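Local coordinates for protein serine protease (Nocardiopsis alba, PDB 2OUA) that probably hydrolyses peptide bonds as a serine endopeptidase of the trypsin-like S1 family, this chain being the protease part of a longer precursor, at residues A[77-86]-A[102-110]; A[43-53]-A[64-72]. One frame throughout, in Å; residues are numbered along the deposited sequence.

Contact 1. Residues A[77-86]-A[102-110]; sequences VSRYNSGGYA and RSGSTTGWY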
loop_
_atom_site.group_PDB
_atom_site.type_symbol
_atom_site.label_atom_id
_atom_site.label_comp_id
_atom_site.label_asym_id
_atom_site.label_seq_id
_atom_site.Cartn_x
_atom_site.Cartn_y
_atom_site.Cartn_z
ATOM N N VAL A 77 -9.969 5.227 0.500
ATOM C CA VAL A 77 -9.498 3.848 0.511
ATOM C C VAL A 77 -10.764 3.000 0.428
ATOM O O VAL A 77 -11.667 3.154 1.252
ATOM C CB VAL A 77 -8.746 3.503 1.821
ATOM C CG1 VAL A 77 -8.418 1.997 1.860
ATOM C CG2 VAL A 77 -7.469 4.324 1.915
ATOM N N SER A 78 -10.839 2.116 -0.565
ATOM C CA SER A 78 -12.017 1.266 -0.727
ATOM C C SER A 78 -12.156 0.221 0.369
ATOM O O SER A 78 -11.171 -0.398 0.772
ATOM C CB SER A 78 -11.979 0.557 -2.080
ATOM O OG SER A 78 -13.098 -0.302 -2.228
ATOM N N ARG A 79 -13.385 0.022 0.842
ATOM C CA ARG A 79 -13.655 -0.973 1.874
ATOM C C ARG A 79 -14.337 -2.193 1.257
ATOM O O ARG A 79 -14.839 -3.069 1.960
ATOM C CB ARG A 79 -14.520 -0.369 2.986
ATOM C CG ARG A 79 -13.819 0.770 3.715
ATOM C CD ARG A 79 -14.715 1.456 4.745
ATOM N NE ARG A 79 -14.970 0.634 5.924
ATOM C CZ ARG A 79 -16.086 -0.064 6.138
ATOM N NH1 ARG A 79 -17.071 -0.046 5.248
ATOM N NH2 ARG A 79 -16.225 -0.770 7.257
ATOM N N TYR A 80 -14.342 -2.234 -0.071
ATOM C CA TYR A 80 -14.916 -3.347 -0.825
ATOM C C TYR A 80 -16.156 -3.997 -0.194
ATOM O O TYR A 80 -17.212 -3.369 -0.093
ATOM C CB TYR A 80 -13.835 -4.413 -1.055
ATOM C CG TYR A 80 -12.747 -4.000 -2.032
ATOM C CD1 TYR A 80 -11.531 -3.469 -1.586
ATOM C CD2 TYR A 80 -12.938 -4.146 -3.402
ATOM C CE1 TYR A 80 -10.529 -3.101 -2.499
ATOM C CE2 TYR A 80 -11.955 -3.784 -4.313
ATOM C CZ TYR A 80 -10.755 -3.265 -3.863
ATOM O OH TYR A 80 -9.794 -2.928 -4.792
ATOM N N ASN A 81 -16.013 -5.256 0.217
ATOM C CA ASN A 81 -17.088 -6.043 0.830
ATOM C C ASN A 81 -17.816 -5.357 1.982
ATOM O O ASN A 81 -19.006 -5.591 2.203
ATOM C CB ASN A 81 -16.527 -7.376 1.328
ATOM C CG ASN A 81 -15.180 -7.214 2.021
ATOM O OD1 ASN A 81 -14.139 -7.127 1.362
ATOM N ND2 ASN A 81 -15.199 -7.148 3.354
ATOM N N SER A 82 -17.111 -4.520 2.733
ATOM C CA SER A 82 -17.744 -3.826 3.847
ATOM C C SER A 82 -18.455 -2.565 3.374
ATOM O O SER A 82 -19.137 -1.895 4.151
ATOM C CB SER A 82 -16.707 -3.485 4.912
ATOM O OG SER A 82 -16.245 -4.673 5.532
ATOM N N GLY A 83 -18.283 -2.257 2.089
ATOM C CA GLY A 83 -18.923 -1.101 1.488
ATOM C C GLY A 83 -18.320 0.269 1.741
ATOM O O GLY A 83 -17.691 0.523 2.772
ATOM N N GLY A 84 -18.515 1.153 0.771
ATOM C CA GLY A 84 -18.036 2.515 0.895
ATOM C C GLY A 84 -16.540 2.692 0.934
ATOM O O GLY A 84 -15.791 1.875 0.397
ATOM N N TYR A 85 -16.108 3.772 1.580
ATOM C CA TYR A 85 -14.693 4.093 1.676
ATOM C C TYR A 85 -14.268 4.621 3.030
ATOM O O TYR A 85 -15.080 5.122 3.801
ATOM C CB TYR A 85 -14.331 5.167 0.647
ATOM C CG TYR A 85 -14.701 4.824 -0.766
ATOM C CD1 TYR A 85 -16.009 4.986 -1.227
ATOM C CD2 TYR A 85 -13.747 4.324 -1.646
ATOM C CE1 TYR A 85 -16.354 4.658 -2.535
ATOM C CE2 TYR A 85 -14.079 3.992 -2.954
ATOM C CZ TYR A 85 -15.382 4.163 -3.391
ATOM O OH TYR A 85 -15.707 3.834 -4.686
ATOM N N ALA A 86 -12.973 4.506 3.307
ATOM C CA ALA A 86 -12.405 5.052 4.523
ATOM C C ALA A 86 -11.773 6.333 3.996
ATOM O O ALA A 86 -11.397 6.401 2.826
ATOM C CB ALA A 86 -11.331 4.130 5.083
ATOM N N ARG A 102 -6.875 -3.583 6.118
ATOM C CA ARG A 102 -6.158 -3.639 4.854
ATOM C C ARG A 102 -7.130 -3.660 3.682
ATOM O O ARG A 102 -8.189 -4.291 3.749
ATOM C CB ARG A 102 -5.283 -4.899 4.807
ATOM C CG ARG A 102 -4.544 -5.097 3.492
ATOM C CD ARG A 102 -3.975 -6.502 3.378
ATOM N NE ARG A 102 -5.012 -7.529 3.490
ATOM C CZ ARG A 102 -6.013 -7.692 2.627
ATOM N NH1 ARG A 102 -6.130 -6.898 1.568
ATOM N NH2 ARG A 102 -6.909 -8.651 2.830
ATOM N N SER A 103 -6.771 -2.961 2.610
ATOM C CA SER A 103 -7.600 -2.932 1.414
ATOM C C SER A 103 -6.765 -3.490 0.268
ATOM O O SER A 103 -5.682 -2.985 -0.012
ATOM C CB SER A 103 -8.036 -1.499 1.092
ATOM O OG SER A 103 -8.844 -1.478 -0.076
ATOM N N GLY A 104 -7.264 -4.540 -0.383
ATOM C CA GLY A 104 -6.536 -5.149 -1.490
ATOM C C GLY A 104 -7.477 -5.533 -2.617
ATOM O O GLY A 104 -8.644 -5.835 -2.366
ATOM N N SER A 105 -6.978 -5.551 -3.851
ATOM C CA SER A 105 -7.824 -5.872 -5.000
ATOM C C SER A 105 -8.220 -7.341 -5.177
ATOM O O SER A 105 -9.106 -7.653 -5.978
ATOM C CB SER A 105 -7.178 -5.356 -6.294
ATOM O OG SER A 105 -5.957 -6.013 -6.572
ATOM N N THR A 106 -7.579 -8.248 -4.444
ATOM C CA THR A 106 -7.931 -9.662 -4.562
ATOM C C THR A 106 -8.968 -10.096 -3.526
ATOM O O THR A 106 -10.021 -10.631 -3.878
ATOM C CB THR A 106 -6.690 -10.578 -4.416
ATOM O OG1 THR A 106 -5.785 -10.338 -5.500
ATOM C CG2 THR A 106 -7.106 -12.052 -4.438
ATOM N N THR A 107 -8.672 -9.852 -2.253
ATOM C CA THR A 107 -9.552 -10.262 -1.162
ATOM C C THR A 107 -10.477 -9.177 -0.631
ATOM O O THR A 107 -11.503 -9.475 -0.018
ATOM C CB THR A 107 -8.731 -10.782 0.018
ATOM O OG1 THR A 107 -7.838 -9.749 0.459
ATOM C CG2 THR A 107 -7.927 -12.008 -0.393
ATOM N N GLY A 108 -10.111 -7.921 -0.845
ATOM C CA GLY A 108 -10.950 -6.844 -0.365
ATOM C C GLY A 108 -10.477 -6.183 0.917
ATOM O O GLY A 108 -9.288 -5.908 1.095
ATOM N N TRP A 109 -11.424 -5.956 1.821
ATOM C CA TRP A 109 -11.180 -5.274 3.089
ATOM C C TRP A 109 -11.222 -6.195 4.308
ATOM O O TRP A 109 -12.264 -6.760 4.635
ATOM C CB TRP A 109 -12.221 -4.150 3.206
ATOM C CG TRP A 109 -12.274 -3.366 4.484
ATOM C CD1 TRP A 109 -13.106 -3.593 5.552
ATOM C CD2 TRP A 109 -11.559 -2.161 4.781
ATOM N NE1 TRP A 109 -12.956 -2.595 6.486
ATOM C CE2 TRP A 109 -12.015 -1.703 6.041
ATOM C CE3 TRP A 109 -10.580 -1.419 4.103
ATOM C CZ2 TRP A 109 -11.525 -0.533 6.635
ATOM C CZ3 TRP A 109 -10.091 -0.255 4.695
ATOM C CH2 TRP A 109 -10.567 0.175 5.951
ATOM N N TYR A 110 -10.076 -6.349 4.967
ATOM C CA TYR A 110 -9.973 -7.184 6.161
ATOM C C TYR A 110 -9.305 -6.401 7.283
ATOM O O TYR A 110 -8.439 -5.565 7.036
ATOM C CB TYR A 110 -9.173 -8.462 5.877
ATOM C CG TYR A 110 -9.963 -9.520 5.140
ATOM C CD1 TYR A 110 -10.281 -9.372 3.789
ATOM C CD2 TYR A 110 -10.430 -10.654 5.806
ATOM C CE1 TYR A 110 -11.045 -10.329 3.118
ATOM C CE2 TYR A 110 -11.196 -11.618 5.144
ATOM C CZ TYR A 110 -11.499 -11.447 3.802
ATOM O OH TYR A 110 -12.263 -12.387 3.144
HETATM O O HOH W 1 -13.984 -9.810 0.768
#
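The backbones of Arg79 and Trp109 pass 5.1 Å apart between their CA atoms, where the loop of the hairpin 77-86 lies against the hairpin 102-110, whose strands are the first two of the closed six-stranded antiparallel barrel in this trypsin-like fold; no backbone-to-backbone hydrogen bond joins the two, and side chains do the work. Trp109 is the centre. Its CG stands opposite the backbone N (chi1 174°), which carries the indole over to the other hairpin, and Arg79 lies across one face: Arg79 CG sits 3.7 Å from the centroid of the Trp109 six-membered ring, almost on the ring normal, a CH-pi contact. Val77 CG1 approaches the edge of the indole, 4.0 Å from Trp109 CZ3. The Arg79 chain bends at chi3, and its guanidinium, turned 60° to the indole plane, gives NH1 to Gly83 O of its own loop at 2.6 Å.

Asn81 grips the Trp109 backbone with both ends of its amide. Trp109 N donates to Asn81 OD1 over 3.0 Å in a nearly straight bond, while Asn81 ND2 reaches a lone pair of Trp109 O in the carbonyl plane. A water also bridges Asn81 OD1, weakly, and Thr107 O. Tyr80 carries the contact toward the tip of 102-110, its CD1 3.6 Å from Gly108 CA and its hydroxyl bonded to Gly6 O. Ser78 OG lies over the centre of one face of this ring, and Ser103 OG, at the ring's edge, donates to Ser78 O at 2.7 Å.

Contact 2. Residues A[43-53]-A[64-72]; sequences VSIGNGRGVFE and FVRGTSNFT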
loop_
_atom_site.group_PDB
_atom_site.type_symbol
_atom_site.label_atom_id
_atom_site.label_comp_id
_atom_site.label_asym_id
_atom_site.label_seq_id
_atom_site.Cartn_x
_atom_site.Cartn_y
_atom_site.Cartn_z
ATOM N N VAL A 43 2.632 1.395 -15.422
ATOM C CA VAL A 43 1.421 1.013 -14.713
ATOM C C VAL A 43 0.155 1.460 -15.433
ATOM O O VAL A 43 0.129 2.515 -16.065
ATOM C CB VAL A 43 1.404 1.643 -13.297
ATOM C CG1 VAL A 43 0.023 1.509 -12.674
ATOM C CG2 VAL A 43 2.454 0.973 -12.422
ATOM N N SER A 44 -0.888 0.646 -15.319
ATOM C CA SER A 44 -2.191 0.950 -15.897
ATOM C C SER A 44 -3.258 0.761 -14.829
ATOM O O SER A 44 -3.283 -0.259 -14.134
ATOM C CB SER A 44 -2.508 0.031 -17.080
ATOM O OG SER A 44 -1.805 0.423 -18.243
ATOM N N ILE A 45 -4.119 1.760 -14.681
ATOM C CA ILE A 45 -5.223 1.696 -13.733
ATOM C C ILE A 45 -6.378 2.452 -14.377
ATOM O O ILE A 45 -6.361 3.680 -14.474
ATOM C CB ILE A 45 -4.853 2.320 -12.361
ATOM C CG1 ILE A 45 -6.101 2.392 -11.481
ATOM C CG2 ILE A 45 -4.217 3.684 -12.546
ATOM C CD1 ILE A 45 -5.809 2.739 -10.036
ATOM N N GLY A 46 -7.377 1.706 -14.834
ATOM C CA GLY A 46 -8.497 2.336 -15.504
ATOM C C GLY A 46 -7.919 2.997 -16.740
ATOM O O GLY A 46 -7.102 2.394 -17.439
ATOM N N ASN A 47 -8.315 4.234 -17.007
ATOM C CA ASN A 47 -7.807 4.959 -18.165
ATOM C C ASN A 47 -6.548 5.714 -17.750
ATOM O O ASN A 47 -6.042 6.561 -18.485
ATOM C CB ASN A 47 -8.862 5.943 -18.671
ATOM C CG ASN A 47 -9.097 7.091 -17.708
ATOM O OD1 ASN A 47 -8.900 6.951 -16.499
ATOM N ND2 ASN A 47 -9.533 8.229 -18.236
ATOM N N GLY A 48 -6.050 5.403 -16.557
ATOM C CA GLY A 48 -4.858 6.067 -16.059
ATOM C C GLY A 48 -3.579 5.319 -16.377
ATOM O O GLY A 48 -3.577 4.096 -16.494
ATOM N N ARG A 49 -2.485 6.062 -16.518
ATOM C CA ARG A 49 -1.182 5.477 -16.816
ATOM C C ARG A 49 -0.129 6.099 -15.905
ATOM O O ARG A 49 -0.166 7.296 -15.621
ATOM C CB ARG A 49 -0.805 5.730 -18.280
ATOM C CG ARG A 49 -1.769 5.124 -19.291
ATOM C CD ARG A 49 -1.645 3.608 -19.356
ATOM N NE ARG A 49 -2.577 3.023 -20.317
ATOM C CZ ARG A 49 -3.869 2.805 -20.077
ATOM N NH1 ARG A 49 -4.398 3.117 -18.900
ATOM N NH2 ARG A 49 -4.638 2.275 -21.022
ATOM N N GLY A 50 0.813 5.283 -15.452
ATOM C CA GLY A 50 1.849 5.790 -14.576
ATOM C C GLY A 50 3.132 5.006 -14.708
ATOM O O GLY A 50 3.215 4.063 -15.497
ATOM N N VAL A 51 4.131 5.389 -13.922
ATOM C CA VAL A 51 5.424 4.723 -13.952
ATOM C C VAL A 51 6.041 4.713 -12.561
ATOM O O VAL A 51 5.891 5.671 -11.802
ATOM C CB VAL A 51 6.384 5.448 -14.922
ATOM C CG1 VAL A 51 6.539 6.901 -14.499
ATOM C CG2 VAL A 51 7.740 4.758 -14.940
ATOM N N PHE A 52 6.723 3.624 -12.221
ATOM C CA PHE A 52 7.383 3.534 -10.924
ATOM C C PHE A 52 8.542 4.527 -10.936
ATOM O O PHE A 52 9.548 4.316 -11.624
ATOM C CB PHE A 52 7.913 2.114 -10.674
ATOM C CG PHE A 52 6.878 1.163 -10.136
ATOM C CD1 PHE A 52 5.887 0.643 -10.959
ATOM C CD2 PHE A 52 6.887 0.804 -8.787
ATOM C CE1 PHE A 52 4.910 -0.220 -10.451
ATOM C CE2 PHE A 52 5.914 -0.060 -8.269
ATOM C CZ PHE A 52 4.924 -0.572 -9.102
ATOM N N GLU A 53 8.385 5.617 -10.192
ATOM C CA GLU A 53 9.411 6.656 -10.106
ATOM C C GLU A 53 10.459 6.271 -9.073
ATOM O O GLU A 53 11.652 6.505 -9.261
ATOM C CB GLU A 53 8.778 7.997 -9.722
ATOM C CG GLU A 53 9.796 9.111 -9.505
ATOM C CD GLU A 53 9.159 10.444 -9.149
ATOM O OE1 GLU A 53 9.912 11.405 -8.882
ATOM O OE2 GLU A 53 7.914 10.540 -9.136
ATOM N N PHE A 64 6.842 4.462 -5.280
ATOM C CA PHE A 64 5.966 5.581 -5.600
ATOM C C PHE A 64 5.762 5.547 -7.101
ATOM O O PHE A 64 6.728 5.564 -7.870
ATOM C CB PHE A 64 6.578 6.931 -5.219
ATOM C CG PHE A 64 5.728 8.111 -5.641
ATOM C CD1 PHE A 64 4.491 8.348 -5.039
ATOM C CD2 PHE A 64 6.141 8.952 -6.676
ATOM C CE1 PHE A 64 3.675 9.403 -5.464
ATOM C CE2 PHE A 64 5.333 10.009 -7.110
ATOM C CZ PHE A 64 4.098 10.235 -6.503
ATOM N N VAL A 65 4.504 5.471 -7.508
ATOM C CA VAL A 65 4.155 5.456 -8.918
ATOM C C VAL A 65 3.680 6.858 -9.270
ATOM O O VAL A 65 2.768 7.383 -8.634
ATOM C CB VAL A 65 3.017 4.456 -9.203
ATOM C CG1 VAL A 65 2.531 4.609 -10.638
ATOM C CG2 VAL A 65 3.513 3.033 -8.965
ATOM N N ARG A 66 4.313 7.462 -10.271
ATOM C CA ARG A 66 3.950 8.804 -10.718
ATOM C C ARG A 66 3.009 8.698 -11.914
ATOM O O ARG A 66 3.286 7.972 -12.869
ATOM C CB ARG A 66 5.211 9.582 -11.110
ATOM C CG ARG A 66 4.954 10.797 -11.991
ATOM C CD ARG A 66 6.256 11.510 -12.318
ATOM N NE ARG A 66 6.084 12.532 -13.345
ATOM C CZ ARG A 66 5.976 12.276 -14.648
ATOM N NH1 ARG A 66 6.023 11.026 -15.086
ATOM N NH2 ARG A 66 5.822 13.273 -15.508
ATOM N N GLY A 67 1.892 9.411 -11.851
ATOM C CA GLY A 67 0.945 9.368 -12.949
ATOM C C GLY A 67 1.462 10.145 -14.143
ATOM O O GLY A 67 2.006 11.237 -13.985
ATOM N N THR A 68 1.311 9.581 -15.335
ATOM C CA THR A 68 1.750 10.252 -16.550
ATOM C C THR A 68 0.520 10.709 -17.331
ATOM O O THR A 68 0.595 11.619 -18.160
ATOM C CB THR A 68 2.622 9.332 -17.430
ATOM O OG1 THR A 68 1.926 8.110 -17.691
ATOM C CG2 THR A 68 3.944 9.026 -16.727
ATOM N N SER A 69 -0.619 10.073 -17.059
ATOM C CA SER A 69 -1.860 10.455 -17.717
ATOM C C SER A 69 -3.101 9.973 -16.970
ATOM O O SER A 69 -3.162 8.837 -16.494
ATOM C CB SER A 69 -1.897 9.938 -19.162
ATOM O OG SER A 69 -1.993 8.529 -19.211
ATOM N N ASN A 70 -4.077 10.868 -16.865
ATOM C CA ASN A 70 -5.350 10.590 -16.214
ATOM C C ASN A 70 -5.309 10.063 -14.783
ATOM O O ASN A 70 -5.943 9.059 -14.462
ATOM C CB ASN A 70 -6.171 9.640 -17.083
ATOM C CG ASN A 70 -6.437 10.209 -18.459
ATOM O OD1 ASN A 70 -6.765 11.385 -18.599
ATOM N ND2 ASN A 70 -6.300 9.376 -19.484
ATOM N N PHE A 71 -4.565 10.747 -13.923
ATOM C CA PHE A 71 -4.496 10.373 -12.517
ATOM C C PHE A 71 -5.241 11.442 -11.725
ATOM O O PHE A 71 -4.823 12.598 -11.698
ATOM C CB PHE A 71 -3.042 10.309 -12.037
ATOM C CG PHE A 71 -2.460 8.919 -12.007
ATOM C CD1 PHE A 71 -2.684 8.029 -13.052
ATOM C CD2 PHE A 71 -1.656 8.517 -10.946
ATOM C CE1 PHE A 71 -2.109 6.758 -13.042
ATOM C CE2 PHE A 71 -1.076 7.247 -10.926
ATOM C CZ PHE A 71 -1.302 6.368 -11.974
ATOM N N THR A 72 -6.355 11.062 -11.106
ATOM C CA THR A 72 -7.126 11.995 -10.289
ATOM C C THR A 72 -7.020 11.496 -8.854
ATOM O O THR A 72 -7.527 10.429 -8.532
ATOM C CB THR A 72 -8.605 12.026 -10.706
ATOM O OG1 THR A 72 -8.715 12.528 -12.043
ATOM C CG2 THR A 72 -9.399 12.923 -9.769
HETATM O O HOH W 2 -4.277 7.483 -20.613
#
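Val65 sets CG2 over one face of the Phe52 ring, 3.7 Å from the ring centroid and 5° off its normal, a CH-pi contact. The other branch, Val65 CG1, meets Val43 CG2 tip to tip at 4.1 Å, so the valine bridges two neighbouring strands on one face of the sheet; Tyr9, Phe30 and Thr32 adjoin this cluster. Ile45 CG2 meets the Phe71 ring at 3.8 Å from CE1, the two side chains crossing at about a right angle. Gly67 CA, of the same segment as Phe71, lies over the centre of one face of that ring.

Glu53 has CG anti to the backbone N and runs on extended alongside Phe64, which takes OE2 to the edge of the ring, 3.3 Å from Phe64 CE2, with the carboxylate and ring planes 61° apart; OE2 is hydrogen-bonded to Asn23 ND2. The amides of Asn47 and Asn70 are stacked with planes only 4° apart; Asn70 ND2 donates to Asn47 O at 3.0 Å, and Asn47 OD1 is hydrogen-bonded to Ala1 N. Between these ends, Arg49 O accepts from both Thr68 N, at 2.7 Å, and Ser69 N, from the same face of its carbonyl plane. Thr68 and Ser69 thus face a single residue, a classic beta bulge in the antiparallel hairpin 48-56/62-69 of the N-terminal beta domain of a trypsin-like protease.

In the fold
Following the chain from the N terminus, contact 2 comes first: the hairpin of strands 48-56 and 62-69 folds back on itself, enclosing the connection that carries Asp61, a predicted member of the charge relay with His35 and Ser143. Only after 64-72 has closed it does the chain enter 77-86, whose partner 102-110 follows after an interval of 15 residues, so the two contacts stand in series and neither nest nor cross. Contact 2 belongs to the antiparallel sheet of the N-terminal beta domain, whereas contact 1 fastens the small two-stranded hairpin to the start of the six-stranded barrel. Their centres lie 21 Å apart, with nearest atoms about 9 Å apart.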